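Protein FimX (Pseudomonas aeruginosa PAO1, PDB 3HV8) is a protein whose EAL domain, a barrel-like fold, binds the ligand C2E in a pocket. Local coordinates at residues A[39-44]-A[250-255]; A[196-201]-A[208-213]; A[228-231]-A[235-238]. All blocks are in the same frame, centred on the assembly; numbering follows the deposited sequence. Where two conformers were deposited one is given.

How the contacts relate
Contact 1 is a surface contact, whereas contacts 2 and 3 are partly buried. Contacts 2 and 3 each pack the loop after a barrel strand against the helix that follows it, by apolar side chains. Contact 1 instead joins strand 33-42 to the loop after strand 246-247, far apart in sequence, and adds a water near two carbonyls to its apolar touches. It encloses the other two along the chain and touches contact 3 through Tyr-251 and Leu-252. Contacts 1 and 3 also share C2E, supplying Tyr-250 and Phe-229 to opposite faces of one guanine. Contact 2 meets contact 3 through Val-199, one layer behind the ligand.

Contact 1. Residues A[39-44]-A[250-255]; sequences PVISLR and YYLQGP. With C2E (9,9'-[(2R,3R,3aS,5S,7aR,9R,10R,10aS,12S,14aR)-3,5,10,12-tetrahydroxy-5,12-dioxidooctahydro-2H,7H-difuro[3,2-d:3',2'-j][1,3,7,9,2,8]tetraoxadiphosphacyclododecine-2,9-diyl]bis(2-amino-1,9-dihydro-6H-purin-6-one)), chain B.
Pro-39 lies against Gln-253, the pyrrolidine crossing the glutamine chain at about a right angle with Pro-39 CG 3.7 Å from Gln-253 CB. One residue earlier, Leu-252 points its tip at that of Ile-41, and in the conformer described their CD1 atoms stand 4.1 Å apart. A water sits between the two backbones, 2.8 Å from Pro-39 O and 2.9 Å from Gln-253 O; acceptors in its reach outnumber its protons, so it probably cannot serve them all at once. Gln-253 O also accepts from the side chain of Gln-38. The loop follows strand 246-247, which runs antiparallel to strand 33-42, the reversed pairing that marks the modified TIM barrel of EAL domains.

At the loop's start Tyr-250 turns to C2E. Its CB is near the guanine O6. With CG anti to the carbonyl carbon (chi1 -69°), the ring is laid along the base: CG comes under O6 and C6, CD1 is 3.4 Å from N1, CE1 approaches N1 and C2, CE2 approaches C5 and N7, CZ comes close to C4, and OH ends beside N3. C2E C6 hangs 3.4 Å above the ring centre, while Pro-255 CD meets the ring edge in plane. The backbone Tyr-250 N gives a nearly straight hydrogen bond to C2E O6, 2.9 Å long at 168°.

Contact 2. Residues A[196-201]-A[208-213]; sequences GSFVQD and QEILKG
Phe-198 and Ile-210 meet at the edge of the phenyl ring. The methyl Ile-210 CG2 lies in the ring plane, 3.7 Å from Phe-198 CE1 and close to CD1 as well, and the two side chains cross at about a right angle. Leu-211, the next residue of the helix, reaches the root of the same phenylalanine: in the conformer described, its CD1 is 4.2 Å from Phe-198 CB, and its CD2 approaches the carbonyl Phe-198 O at 4.1 Å. That second methyl also faces Val-199 CG1 at 4.3 Å. This copy of Leu-211 extends CG anti to its own nitrogen (chi1 175°), which brings its methyls to the loop.

Behind these side chains, the short 3-10 segment 196-198 sets Phe-198 in place, with Val-199 next in the chain; Val-199 N donates to Gly-196 O at 3.2 Å. Opposite it, regular bonds of helix 205-220, such as Lys-212 N to Gln-208 O at 2.9 Å, hold Ile-210 and Leu-211 on the surface turned to the loop. Further out, Phe-198 rests on Leu-214, Leu-211 on Leu-239 of helix 233-242 and on Leu-202, and Val-199 on Val-235 and Phe-229. The loop leads from barrel strand 191-194 to helix 205-220 and folds back on that helix. Its grip on the helix comes from methyl and ring surfaces, so it depends on fit of shape rather than on directed polar bonds.

Contact 3. Residues A[228-231]-A[235-238]; sequences PFVE and VLAT. With C2E (9,9'-[(2R,3R,3aS,5S,7aR,9R,10R,10aS,12S,14aR)-3,5,10,12-tetrahydroxy-5,12-dioxidooctahydro-2H,7H-difuro[3,2-d:3',2'-j][1,3,7,9,2,8]tetraoxadiphosphacyclododecine-2,9-diyl]bis(2-amino-1,9-dihydro-6H-purin-6-one)), chain B.
Val-230 faces both Val-235 and Leu-236 and has the most surface buried of the residues here. Its two methyls divide the work. CG1, set anti to the backbone nitrogen (chi1 178°), meets the first turn of the helix, 3.9 Å from Leu-236 CB and as near to the backbone nitrogen of that residue; the two side chains run at a slant to each other. CG2 faces the helix one residue earlier, 4.3 Å from Val-235 CG1. Val-235 has its CB directed toward the loop, whereas Leu-236 offers it mainly its CB. All three are apolar, and the side-chain contacts are between methyl and methylene groups, with the Leu-236 backbone N also against CG1.

This packing lies directly behind the ligand, because Phe-229, Val-230 and Glu-231 all belong to the C2E pocket. Phe-229 has a left-handed backbone (phi 63°) and turns one ring face to the guanine, tilted against it, with C2E C4 about 4.1 Å above its plane and displaced toward the rim; the closest approach is Phe-229 CE1 to C2E N2 at 3.3 Å. Glu-231 comes from the other side of Val-230 and reads the Watson-Crick edge of that base. Its OE1 accepts a short, fairly straight bond from C2E N1, 2.7 Å at 162°, and a weak, bent one from C2E N2 at 3.2 Å.

The backbone of Val-230 is hydrogen-bonded to Gln-248 and to Tyr-251, and its side chain, like that of Leu-236, touches Ile-247. The loop therefore joins strand 224-227 to helix 233-242 while lying against strand 246-247, with Val-235 reaching on to Leu-202 and Leu-236 to Leu-252.

Contact 1. Residues A[39-44]-A[250-255]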
loop_
_atom_site.group_PDB
_atom_site.type_symbol
_atom_site.label_atom_id
_atom_site.label_comp_id
_atom_site.label_asym_id
_atom_site.label_seq_id
_atom_site.Cartn_x
_atom_site.Cartn_y
_atom_site.Cartn_z
ATOM N N PRO A 39 -10.294 -4.448 -0.195
ATOM C CA PRO A 39 -9.992 -5.336 0.933
ATOM C C PRO A 39 -8.817 -6.253 0.641
ATOM O O PRO A 39 -8.583 -6.657 -0.508
ATOM C CB PRO A 39 -11.294 -6.140 1.113
ATOM C CG PRO A 39 -11.929 -6.096 -0.245
ATOM C CD PRO A 39 -11.627 -4.709 -0.772
ATOM N N VAL A 40 -8.062 -6.546 1.699
ATOM C CA VAL A 40 -6.953 -7.486 1.670
ATOM C C VAL A 40 -7.371 -8.643 2.575
ATOM O O VAL A 40 -7.664 -8.448 3.755
ATOM C CB VAL A 40 -5.630 -6.812 2.163
ATOM C CG1 VAL A 40 -4.486 -7.798 2.204
ATOM C CG2 VAL A 40 -5.270 -5.619 1.254
ATOM N N ILE A 41 -7.404 -9.841 2.008
ATOM C CA ILE A 41 -8.035 -10.987 2.653
ATOM C C ILE A 41 -6.998 -11.918 3.300
ATOM O O ILE A 41 -6.034 -12.317 2.649
ATOM C CB ILE A 41 -8.907 -11.745 1.606
ATOM C CG1 ILE A 41 -10.253 -11.032 1.415
ATOM C CG2 ILE A 41 -9.164 -13.167 2.046
ATOM C CD1 ILE A 41 -10.163 -9.689 0.728
ATOM N N SER A 42 -7.210 -12.250 4.578
ATOM C CA SER A 42 -6.363 -13.212 5.302
ATOM C C SER A 42 -6.738 -14.633 4.917
ATOM O O SER A 42 -7.926 -14.984 4.926
ATOM C CB SER A 42 -6.519 -13.056 6.827
ATOM O OG SER A 42 -5.891 -14.131 7.528
ATOM N N LEU A 43 -5.737 -15.445 4.603
ATOM C CA LEU A 43 -5.956 -16.865 4.336
ATOM C C LEU A 43 -5.647 -17.744 5.544
ATOM O O LEU A 43 -5.909 -18.943 5.505
ATOM C CB LEU A 43 -5.127 -17.329 3.142
ATOM C CG LEU A 43 -5.517 -16.691 1.802
ATOM C CD1 LEU A 43 -4.732 -17.321 0.678
ATOM C CD2 LEU A 43 -7.037 -16.847 1.576
ATOM N N ARG A 44 -5.099 -17.166 6.612
ATOM C CA ARG A 44 -4.557 -17.996 7.696
ATOM C C ARG A 44 -5.198 -17.765 9.054
ATOM O O ARG A 44 -4.686 -18.235 10.067
ATOM C CB ARG A 44 -3.042 -17.809 7.800
ATOM C CG ARG A 44 -2.320 -17.955 6.471
ATOM C CD ARG A 44 -2.577 -19.319 5.796
ATOM N NE ARG A 44 -2.230 -19.274 4.373
ATOM C CZ ARG A 44 -2.534 -20.209 3.478
ATOM N NH1 ARG A 44 -2.181 -20.049 2.201
ATOM N NH2 ARG A 44 -3.195 -21.301 3.851
ATOM N N TYR A 250 -9.519 -8.168 -8.001
ATOM C CA TYR A 250 -10.881 -7.988 -8.482
ATOM C C TYR A 250 -11.779 -9.191 -8.165
ATOM O O TYR A 250 -12.978 -9.027 -7.941
ATOM C CB TYR A 250 -10.884 -7.721 -9.995
ATOM C CG TYR A 250 -10.308 -6.392 -10.429
ATOM C CD1 TYR A 250 -9.729 -6.246 -11.687
ATOM C CD2 TYR A 250 -10.344 -5.278 -9.595
ATOM C CE1 TYR A 250 -9.198 -5.028 -12.096
ATOM C CE2 TYR A 250 -9.816 -4.061 -10.000
ATOM C CZ TYR A 250 -9.250 -3.940 -11.250
ATOM O OH TYR A 250 -8.722 -2.728 -11.651
ATOM N N TYR A 251 -11.203 -10.389 -8.160
ATOM C CA TYR A 251 -11.970 -11.613 -7.877
ATOM C C TYR A 251 -12.601 -11.591 -6.481
ATOM O O TYR A 251 -13.703 -12.105 -6.280
ATOM C CB TYR A 251 -11.106 -12.866 -8.045
ATOM C CG TYR A 251 -11.901 -14.154 -8.166
ATOM C CD1 TYR A 251 -12.058 -15.006 -7.079
ATOM C CD2 TYR A 251 -12.488 -14.515 -9.374
ATOM C CE1 TYR A 251 -12.786 -16.188 -7.192
ATOM C CE2 TYR A 251 -13.219 -15.696 -9.498
ATOM C CZ TYR A 251 -13.360 -16.525 -8.404
ATOM O OH TYR A 251 -14.081 -17.699 -8.527
ATOM N N LEU A 252 -11.901 -10.992 -5.522
ATOM C CA LEU A 252 -12.411 -10.855 -4.164
ATOM C C LEU A 252 -13.309 -9.629 -4.055
ATOM O O LEU A 252 -14.477 -9.729 -3.669
ATOM C CB LEU A 252 -11.249 -10.771 -3.168
ATOM C CG LEU A 252 -10.337 -11.996 -3.250
ATOM C CD1 LEU A 252 -8.991 -11.737 -2.602
ATOM C CD2 LEU A 252 -11.029 -13.204 -2.617
ATOM N N GLN A 253 -12.755 -8.468 -4.394
ATOM C CA GLN A 253 -13.525 -7.237 -4.509
ATOM C C GLN A 253 -12.595 -6.177 -5.067
ATOM O O GLN A 253 -11.440 -6.088 -4.645
ATOM C CB GLN A 253 -14.097 -6.763 -3.174
ATOM C CG GLN A 253 -15.126 -5.639 -3.370
ATOM C CD GLN A 253 -15.305 -4.751 -2.156
ATOM O OE1 GLN A 253 -14.777 -3.637 -2.105
ATOM N NE2 GLN A 253 -16.035 -5.239 -1.167
ATOM N N GLY A 254 -13.077 -5.375 -6.009
ATOM C CA GLY A 254 -12.290 -4.259 -6.511
ATOM C C GLY A 254 -12.367 -3.077 -5.561
ATOM O O GLY A 254 -13.083 -3.135 -4.554
ATOM N N PRO A 255 -11.623 -2.002 -5.864
ATOM C CA PRO A 255 -11.682 -0.786 -5.043
ATOM C C PRO A 255 -13.094 -0.217 -4.992
ATOM O O PRO A 255 -13.757 -0.209 -6.029
ATOM C CB PRO A 255 -10.741 0.174 -5.779
ATOM C CG PRO A 255 -9.799 -0.723 -6.543
ATOM C CD PRO A 255 -10.649 -1.885 -6.966
HETATM P P1 C2E B . -0.311 -0.226 -7.187
HETATM O O2P C2E B . 0.610 -1.192 -6.308
HETATM O O1P C2E B . -0.134 -0.649 -8.591
HETATM O "O5'" C2E B . -1.875 -0.392 -6.934
HETATM C "C5'" C2E B . -2.542 -1.488 -7.591
HETATM C "C4'" C2E B . -3.241 -1.089 -8.908
HETATM O "O4'" C2E B . -3.933 -2.248 -9.432
HETATM C "C3'" C2E B . -4.334 -0.106 -8.513
HETATM O "O3'" C2E B . -4.466 0.892 -9.537
HETATM C "C2'" C2E B . -5.599 -0.982 -8.355
HETATM O "O2'" C2E B . -6.805 -0.293 -8.629
HETATM C "C1'" C2E B . -5.340 -2.051 -9.417
HETATM N N9 C2E B . -5.987 -3.330 -9.169
HETATM C C8 C2E B . -6.506 -3.786 -7.980
HETATM N N7 C2E B . -6.843 -5.050 -8.103
HETATM C C5 C2E B . -6.575 -5.449 -9.381
HETATM C C6 C2E B . -6.736 -6.670 -10.074
HETATM O O6 C2E B . -7.159 -7.695 -9.537
HETATM N N1 C2E B . -6.371 -6.682 -11.365
HETATM C C2 C2E B . -5.872 -5.579 -11.985
HETATM N N2 C2E B . -5.517 -5.672 -13.305
HETATM N N3 C2E B . -5.717 -4.439 -11.353
HETATM C C4 C2E B . -6.049 -4.353 -10.064
HETATM P P11 C2E B . -4.586 2.422 -9.051
HETATM O O21 C2E B . -4.796 3.311 -10.333
HETATM O O11 C2E B . -5.614 2.569 -8.002
HETATM O O5A C2E B . -3.187 2.729 -8.370
HETATM C C5A C2E B . -1.997 2.667 -9.168
HETATM C C4A C2E B . -0.790 3.157 -8.372
HETATM O O4A C2E B . -1.001 4.523 -7.985
HETATM C C3A C2E B . -0.544 2.410 -7.059
HETATM O O3A C2E B . 0.257 1.248 -7.228
HETATM C C2A C2E B . 0.293 3.442 -6.300
HETATM O O2A C2E B . 1.639 3.462 -6.806
HETATM C C1A C2E B . -0.354 4.757 -6.751
HETATM N N91 C2E B . -1.351 5.152 -5.764
HETATM C C81 C2E B . -2.677 4.828 -5.713
HETATM N N71 C2E B . -3.203 5.399 -4.664
HETATM C C51 C2E B . -2.264 6.169 -4.036
HETATM C C61 C2E B . -2.242 7.023 -2.915
HETATM O O61 C2E B . -3.202 7.159 -2.147
HETATM N N11 C2E B . -1.052 7.623 -2.651
HETATM C C21 C2E B . 0.068 7.434 -3.414
HETATM N N21 C2E B . 1.236 8.044 -3.053
HETATM N N31 C2E B . 0.071 6.625 -4.441
HETATM C C41 C2E B . -1.075 6.015 -4.763
HETATM O O HOH W 1 -9.484 -7.540 -3.055
#

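Contact 2. Residues A[196-201]-A[208-213]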
loop_
_atom_site.group_PDB
_atom_site.type_symbol
_atom_site.label_atom_id
_atom_site.label_comp_id
_atom_site.label_asym_id
_atom_site.label_seq_id
_atom_site.Cartn_x
_atom_site.Cartn_y
_atom_site.Cartn_z
ATOM N N GLY A 196 2.347 -7.990 -9.268
ATOM C CA GLY A 196 1.280 -8.696 -9.960
ATOM C C GLY A 196 1.753 -9.558 -11.116
ATOM O O GLY A 196 1.057 -10.491 -11.532
ATOM N N SER A 197 2.940 -9.268 -11.633
ATOM C CA SER A 197 3.503 -10.071 -12.720
ATOM C C SER A 197 3.651 -11.545 -12.339
ATOM O O SER A 197 3.603 -12.424 -13.205
ATOM C CB SER A 197 4.854 -9.511 -13.172
ATOM O OG SER A 197 5.819 -9.579 -12.136
ATOM N N PHE A 198 3.809 -11.821 -11.048
ATOM C CA PHE A 198 4.067 -13.186 -10.601
ATOM C C PHE A 198 2.850 -14.098 -10.647
ATOM O O PHE A 198 2.995 -15.322 -10.535
ATOM C CB PHE A 198 4.677 -13.211 -9.198
ATOM C CG PHE A 198 6.102 -12.752 -9.156
ATOM C CD1 PHE A 198 7.134 -13.632 -9.442
ATOM C CD2 PHE A 198 6.414 -11.444 -8.826
ATOM C CE1 PHE A 198 8.455 -13.214 -9.409
ATOM C CE2 PHE A 198 7.733 -11.018 -8.792
ATOM C CZ PHE A 198 8.752 -11.904 -9.082
ATOM N N VAL A 199 1.656 -13.528 -10.808
ATOM C CA VAL A 199 0.468 -14.382 -10.915
ATOM C C VAL A 199 -0.068 -14.467 -12.338
ATOM O O VAL A 199 -1.183 -14.923 -12.561
ATOM C CB VAL A 199 -0.665 -13.998 -9.936
ATOM C CG1 VAL A 199 -0.193 -14.185 -8.506
ATOM C CG2 VAL A 199 -1.152 -12.584 -10.185
ATOM N N GLN A 200 0.736 -14.036 -13.301
ATOM C CA GLN A 200 0.359 -14.190 -14.698
ATOM C C GLN A 200 0.934 -15.514 -15.191
ATOM O O GLN A 200 1.973 -15.972 -14.705
ATOM C CB GLN A 200 0.879 -13.020 -15.542
ATOM C CG GLN A 200 0.653 -11.636 -14.937
ATOM C CD GLN A 200 -0.809 -11.334 -14.660
ATOM O OE1 GLN A 200 -1.151 -10.699 -13.654
ATOM N NE2 GLN A 200 -1.684 -11.790 -15.549
ATOM N N ASP A 201 0.241 -16.144 -16.133
ATOM C CA ASP A 201 0.739 -17.371 -16.768
ATOM C C ASP A 201 1.069 -18.482 -15.764
ATOM O O ASP A 201 2.116 -19.131 -15.854
ATOM C CB ASP A 201 1.960 -17.052 -17.638
ATOM C CG ASP A 201 1.702 -15.906 -18.608
ATOM O OD1 ASP A 201 2.626 -15.095 -18.838
ATOM O OD2 ASP A 201 0.570 -15.810 -19.134
ATOM N N GLN A 208 4.605 -21.277 -11.608
ATOM C CA GLN A 208 4.108 -21.785 -10.333
ATOM C C GLN A 208 5.266 -21.925 -9.359
ATOM O O GLN A 208 5.157 -21.534 -8.192
ATOM C CB GLN A 208 3.412 -23.139 -10.517
ATOM C CG GLN A 208 2.030 -23.037 -11.137
ATOM C CD GLN A 208 1.534 -24.355 -11.697
ATOM O OE1 GLN A 208 2.320 -25.189 -12.149
ATOM N NE2 GLN A 208 0.219 -24.543 -11.682
ATOM N N GLU A 209 6.371 -22.492 -9.839
ATOM C CA GLU A 209 7.552 -22.732 -9.014
ATOM C C GLU A 209 8.190 -21.426 -8.553
ATOM O O GLU A 209 8.590 -21.303 -7.402
ATOM C CB GLU A 209 8.599 -23.567 -9.763
ATOM C CG GLU A 209 8.178 -25.002 -10.036
ATOM C CD GLU A 209 9.219 -25.776 -10.833
ATOM O OE1 GLU A 209 9.025 -26.993 -11.040
ATOM O OE2 GLU A 209 10.230 -25.169 -11.252
ATOM N N ILE A 210 8.299 -20.464 -9.463
ATOM C CA ILE A 210 8.845 -19.154 -9.123
ATOM C C ILE A 210 8.018 -18.494 -8.024
ATOM O O ILE A 210 8.568 -17.964 -7.062
ATOM C CB ILE A 210 8.937 -18.233 -10.355
ATOM C CG1 ILE A 210 10.098 -18.680 -11.252
ATOM C CG2 ILE A 210 9.120 -16.774 -9.920
ATOM C CD1 ILE A 210 10.225 -17.892 -12.540
ATOM N N LEU A 211 6.698 -18.541 -8.163
ATOM C CA LEU A 211 5.800 -17.934 -7.182
ATOM C C LEU A 211 5.912 -18.632 -5.829
ATOM O O LEU A 211 6.006 -17.983 -4.779
ATOM C CB LEU A 211 4.360 -17.995 -7.687
ATOM C CG LEU A 211 3.244 -17.526 -6.754
ATOM C CD1 LEU A 211 3.417 -16.059 -6.392
ATOM C CD2 LEU A 211 1.896 -17.758 -7.424
ATOM N N LYS A 212 5.904 -19.963 -5.853
ATOM C CA LYS A 212 6.037 -20.743 -4.630
ATOM C C LYS A 212 7.353 -20.465 -3.911
ATOM O O LYS A 212 7.370 -20.298 -2.689
ATOM C CB LYS A 212 5.901 -22.240 -4.935
ATOM C CG LYS A 212 4.464 -22.696 -5.075
ATOM C CD LYS A 212 4.372 -24.216 -5.144
ATOM C CE LYS A 212 4.158 -24.702 -6.567
ATOM N NZ LYS A 212 2.766 -24.435 -7.024
ATOM N N GLY A 213 8.452 -20.405 -4.658
ATOM C CA GLY A 213 9.754 -20.129 -4.064
ATOM C C GLY A 213 9.855 -18.748 -3.436
ATOM O O GLY A 213 10.485 -18.554 -2.395
#

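Contact 3. Residues A[228-231]-A[235-238]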
loop_
_atom_site.group_PDB
_atom_site.type_symbol
_atom_site.label_atom_id
_atom_site.label_comp_id
_atom_site.label_asym_id
_atom_site.label_seq_id
_atom_site.Cartn_x
_atom_site.Cartn_y
_atom_site.Cartn_z
ATOM N N PRO A 228 -1.354 -9.904 -4.819
ATOM C CA PRO A 228 -2.459 -9.176 -5.427
ATOM C C PRO A 228 -2.797 -9.686 -6.830
ATOM O O PRO A 228 -2.235 -10.685 -7.297
ATOM C CB PRO A 228 -1.884 -7.761 -5.522
ATOM C CG PRO A 228 -0.450 -8.010 -5.880
ATOM C CD PRO A 228 -0.054 -9.279 -5.127
ATOM N N PHE A 229 -3.703 -8.969 -7.487
ATOM C CA PHE A 229 -4.129 -9.268 -8.864
ATOM C C PHE A 229 -4.812 -10.631 -9.002
ATOM O O PHE A 229 -4.751 -11.265 -10.057
ATOM C CB PHE A 229 -2.959 -9.131 -9.850
ATOM C CG PHE A 229 -2.632 -7.698 -10.212
ATOM C CD1 PHE A 229 -2.815 -7.238 -11.508
ATOM C CD2 PHE A 229 -2.159 -6.815 -9.259
ATOM C CE1 PHE A 229 -2.524 -5.924 -11.849
ATOM C CE2 PHE A 229 -1.863 -5.488 -9.593
ATOM C CZ PHE A 229 -2.050 -5.051 -10.888
ATOM N N VAL A 230 -5.455 -11.086 -7.933
ATOM C CA VAL A 230 -6.229 -12.323 -8.016
ATOM C C VAL A 230 -7.504 -12.042 -8.810
ATOM O O VAL A 230 -8.371 -11.292 -8.370
ATOM C CB VAL A 230 -6.555 -12.885 -6.621
ATOM C CG1 VAL A 230 -7.413 -14.161 -6.751
ATOM C CG2 VAL A 230 -5.275 -13.187 -5.855
ATOM N N GLU A 231 -7.609 -12.641 -9.996
ATOM C CA GLU A 231 -8.786 -12.427 -10.838
ATOM C C GLU A 231 -9.501 -13.718 -11.207
ATOM O O GLU A 231 -10.444 -13.682 -12.000
ATOM C CB GLU A 231 -8.407 -11.682 -12.117
ATOM C CG GLU A 231 -7.721 -10.331 -11.846
ATOM C CD GLU A 231 -7.658 -9.449 -13.076
ATOM O OE1 GLU A 231 -6.703 -8.652 -13.187
ATOM O OE2 GLU A 231 -8.558 -9.556 -13.935
ATOM N N VAL A 235 -6.219 -19.046 -9.677
ATOM C CA VAL A 235 -5.151 -18.287 -9.051
ATOM C C VAL A 235 -5.347 -18.215 -7.534
ATOM O O VAL A 235 -4.393 -18.445 -6.787
ATOM C CB VAL A 235 -4.986 -16.894 -9.683
ATOM C CG1 VAL A 235 -4.051 -16.054 -8.836
ATOM C CG2 VAL A 235 -4.426 -17.046 -11.095
ATOM N N LEU A 236 -6.571 -17.939 -7.096
ATOM C CA LEU A 236 -6.888 -17.971 -5.663
ATOM C C LEU A 236 -6.447 -19.298 -5.049
ATOM O O LEU A 236 -5.742 -19.331 -4.042
ATOM C CB LEU A 236 -8.371 -17.699 -5.408
ATOM C CG LEU A 236 -8.775 -17.390 -3.956
ATOM C CD1 LEU A 236 -10.142 -16.736 -3.908
ATOM C CD2 LEU A 236 -8.738 -18.619 -3.057
ATOM N N ALA A 237 -6.841 -20.403 -5.668
ATOM C CA ALA A 237 -6.490 -21.723 -5.143
ATOM C C ALA A 237 -4.993 -22.026 -5.159
ATOM O O ALA A 237 -4.471 -22.634 -4.219
ATOM C CB ALA A 237 -7.260 -22.800 -5.905
ATOM N N THR A 238 -4.302 -21.604 -6.217
ATOM C CA THR A 238 -2.862 -21.791 -6.321
ATOM C C THR A 238 -2.138 -21.053 -5.202
ATOM O O THR A 238 -1.205 -21.580 -4.593
ATOM C CB THR A 238 -2.315 -21.290 -7.674
ATOM O OG1 THR A 238 -2.902 -22.047 -8.741
ATOM C CG2 THR A 238 -0.798 -21.426 -7.733
HETATM P P1 C2E B . -0.311 -0.226 -7.187
HETATM O O2P C2E B . 0.610 -1.192 -6.308
HETATM O O1P C2E B . -0.134 -0.649 -8.591
HETATM O "O5'" C2E B . -1.875 -0.392 -6.934
HETATM C "C5'" C2E B . -2.542 -1.488 -7.591
HETATM C "C4'" C2E B . -3.241 -1.089 -8.908
HETATM O "O4'" C2E B . -3.933 -2.248 -9.432
HETATM C "C3'" C2E B . -4.334 -0.106 -8.513
HETATM O "O3'" C2E B . -4.466 0.892 -9.537
HETATM C "C2'" C2E B . -5.599 -0.982 -8.355
HETATM O "O2'" C2E B . -6.805 -0.293 -8.629
HETATM C "C1'" C2E B . -5.340 -2.051 -9.417
HETATM N N9 C2E B . -5.987 -3.330 -9.169
HETATM C C8 C2E B . -6.506 -3.786 -7.980
HETATM N N7 C2E B . -6.843 -5.050 -8.103
HETATM C C5 C2E B . -6.575 -5.449 -9.381
HETATM C C6 C2E B . -6.736 -6.670 -10.074
HETATM O O6 C2E B . -7.159 -7.695 -9.537
HETATM N N1 C2E B . -6.371 -6.682 -11.365
HETATM C C2 C2E B . -5.872 -5.579 -11.985
HETATM N N2 C2E B . -5.517 -5.672 -13.305
HETATM N N3 C2E B . -5.717 -4.439 -11.353
HETATM C C4 C2E B . -6.049 -4.353 -10.064
HETATM P P11 C2E B . -4.586 2.422 -9.051
HETATM O O21 C2E B . -4.796 3.311 -10.333
HETATM O O11 C2E B . -5.614 2.569 -8.002
HETATM O O5A C2E B . -3.187 2.729 -8.370
HETATM C C5A C2E B . -1.997 2.667 -9.168
HETATM C C4A C2E B . -0.790 3.157 -8.372
HETATM O O4A C2E B . -1.001 4.523 -7.985
HETATM C C3A C2E B . -0.544 2.410 -7.059
HETATM O O3A C2E B . 0.257 1.248 -7.228
HETATM C C2A C2E B . 0.293 3.442 -6.300
HETATM O O2A C2E B . 1.639 3.462 -6.806
HETATM C C1A C2E B . -0.354 4.757 -6.751
HETATM N N91 C2E B . -1.351 5.152 -5.764
HETATM C C81 C2E B . -2.677 4.828 -5.713
HETATM N N71 C2E B . -3.203 5.399 -4.664
HETATM C C51 C2E B . -2.264 6.169 -4.036
HETATM C C61 C2E B . -2.242 7.023 -2.915
HETATM O O61 C2E B . -3.202 7.159 -2.147
HETATM N N11 C2E B . -1.052 7.623 -2.651
HETATM C C21 C2E B . 0.068 7.434 -3.414
HETATM N N21 C2E B . 1.236 8.044 -3.053
HETATM N N31 C2E B . 0.071 6.625 -4.441
HETATM C C41 C2E B . -1.075 6.015 -4.763
#